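Local coordinates for protein malate dehydrogenase (Porphyromonas gingivalis, PDB 3FI9) that probably interconverts malate and oxaloacetate with NAD as the hydride carrier, at residues A187-T192 against E297-A302. Sequence-based numbering, arbitrary orientation.
Sequences AVFAST and EAERAA
In the α/β C-terminal domain of this malate dehydrogenase, E299 in the first turn of helix 297-319 reaches the short 3-10 turn 190-192, which follows the β-hairpin strand 186-188. Its carboxylate spans backbone and side chain of S191: the amide N of S191 donates to OE2 at 2.9 Å, nearly straight at 167°, while OG of S191 donates to OE1 at 2.7 Å. Each oxygen uses its syn lone pair, on the side of its partner oxygen, and both point toward S191. OG of S191 is placed for this by lying between its own backbone N and carbonyl carbon (chi1 74°). A water extends the network, donating to OE2 of E299 and to O of V188 and accepting from N of A190. Closer to the helix, CB of E299 sits 3.5 Å above the centroid of the F189 ring, a CH-π contact over the face, and the carboxylate continues over that face toward the rim, OE1 of E299 3.5 Å from CD2 of F189, its plane 29° from the ring. Y179 meets F189 edge-to-face. Farther along, CB of A187 and CB of A302 pack 4.4 Å apart. Two bonds from S191 and one from the water, with a further partner of OE1 just outside the segments, hold the carboxylate in position and probably stabilise its negative charge without a cationic partner across the contact.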
loop_
_atom_site.group_PDB
_atom_site.type_symbol
_atom_site.label_atom_id
_atom_site.label_comp_id
_atom_site.label_asym_id
_atom_site.label_seq_id
_atom_site.Cartn_x
_atom_site.Cartn_y
_atom_site.Cartn_z
ATOM N N ALA A 187 20.775 -3.198 19.842
ATOM C CA ALA A 187 22.229 -3.421 19.810
ATOM C C ALA A 187 22.701 -3.474 18.342
ATOM O O ALA A 187 22.375 -4.405 17.619
ATOM C CB ALA A 187 22.578 -4.747 20.529
ATOM N N VAL A 188 23.442 -2.454 17.926
ATOM C CA VAL A 188 23.972 -2.343 16.581
ATOM C C VAL A 188 25.210 -3.233 16.415
ATOM O O VAL A 188 26.194 -3.113 17.160
ATOM C CB VAL A 188 24.334 -0.854 16.258
ATOM C CG1 VAL A 188 24.669 -0.704 14.806
ATOM C CG2 VAL A 188 23.174 0.104 16.653
ATOM N N PHE A 189 25.133 -4.183 15.496
ATOM C CA PHE A 189 26.275 -5.044 15.161
ATOM C C PHE A 189 26.951 -4.544 13.892
ATOM O O PHE A 189 26.832 -5.150 12.826
ATOM C CB PHE A 189 25.842 -6.512 14.995
ATOM C CG PHE A 189 25.766 -7.248 16.289
ATOM C CD1 PHE A 189 25.035 -6.701 17.365
ATOM C CD2 PHE A 189 26.378 -8.484 16.442
ATOM C CE1 PHE A 189 24.950 -7.390 18.612
ATOM C CE2 PHE A 189 26.280 -9.200 17.683
ATOM C CZ PHE A 189 25.557 -8.646 18.757
ATOM N N ALA A 190 27.661 -3.428 14.006
ATOM C CA ALA A 190 28.306 -2.824 12.803
ATOM C C ALA A 190 29.300 -3.760 12.098
ATOM O O ALA A 190 29.584 -3.641 10.892
ATOM C CB ALA A 190 28.979 -1.503 13.188
ATOM N N SER A 191 29.871 -4.698 12.831
ATOM C CA SER A 191 30.743 -5.642 12.169
ATOM C C SER A 191 30.067 -6.442 11.016
ATOM O O SER A 191 30.764 -7.020 10.202
ATOM C CB SER A 191 31.327 -6.633 13.189
ATOM O OG SER A 191 30.328 -7.549 13.576
ATOM N N THR A 192 28.737 -6.486 10.935
ATOM C CA THR A 192 28.082 -7.261 9.883
ATOM C C THR A 192 28.010 -6.506 8.554
ATOM O O THR A 192 27.786 -7.113 7.522
ATOM C CB THR A 192 26.597 -7.642 10.233
ATOM O OG1 THR A 192 25.778 -6.476 10.198
ATOM C CG2 THR A 192 26.465 -8.312 11.606
ATOM N N GLU A 297 33.087 -9.935 20.353
ATOM C CA GLU A 297 32.813 -9.983 21.788
ATOM C C GLU A 297 32.182 -8.716 22.319
ATOM O O GLU A 297 31.279 -8.781 23.150
ATOM C CB GLU A 297 34.082 -10.282 22.585
ATOM C CG GLU A 297 33.828 -10.446 24.088
ATOM C CD GLU A 297 35.063 -11.029 24.769
ATOM O OE1 GLU A 297 36.126 -11.084 24.116
ATOM O OE2 GLU A 297 34.986 -11.409 25.938
ATOM N N ALA A 298 32.681 -7.561 21.896
ATOM C CA ALA A 298 32.085 -6.301 22.316
ATOM C C ALA A 298 30.611 -6.152 21.926
ATOM O O ALA A 298 29.798 -5.660 22.717
ATOM C CB ALA A 298 32.904 -5.103 21.795
ATOM N N GLU A 299 30.270 -6.540 20.700
ATOM C CA GLU A 299 28.869 -6.463 20.273
ATOM C C GLU A 299 28.002 -7.410 21.101
ATOM O O GLU A 299 26.904 -7.046 21.505
ATOM C CB GLU A 299 28.774 -6.788 18.788
ATOM C CG GLU A 299 29.454 -5.729 17.952
ATOM C CD GLU A 299 29.589 -6.118 16.491
ATOM O OE1 GLU A 299 29.685 -7.317 16.170
ATOM O OE2 GLU A 299 29.635 -5.204 15.662
ATOM N N ARG A 300 28.498 -8.625 21.359
ATOM C CA ARG A 300 27.731 -9.566 22.206
ATOM C C ARG A 300 27.496 -8.995 23.607
ATOM O O ARG A 300 26.445 -9.230 24.233
ATOM C CB ARG A 300 28.405 -10.940 22.250
ATOM C CG ARG A 300 28.283 -11.650 20.893
ATOM C CD ARG A 300 28.730 -13.082 20.973
ATOM N NE ARG A 300 30.159 -13.244 21.247
ATOM C CZ ARG A 300 31.123 -13.204 20.341
ATOM N NH1 ARG A 300 30.847 -12.990 19.053
ATOM N NH2 ARG A 300 32.379 -13.403 20.725
ATOM N N ALA A 301 28.448 -8.202 24.093
ATOM C CA ALA A 301 28.238 -7.552 25.414
ATOM C C ALA A 301 27.159 -6.484 25.349
ATOM O O ALA A 301 26.410 -6.251 26.314
ATOM C CB ALA A 301 29.568 -6.987 25.954
ATOM N N ALA A 302 27.090 -5.783 24.222
ATOM C CA ALA A 302 26.040 -4.801 24.044
ATOM C C ALA A 302 24.689 -5.523 23.979
ATOM O O ALA A 302 23.697 -5.056 24.545
ATOM C CB ALA A 302 26.291 -3.981 22.736
HETATM O O HOH W 1 29.039 -2.544 16.246
#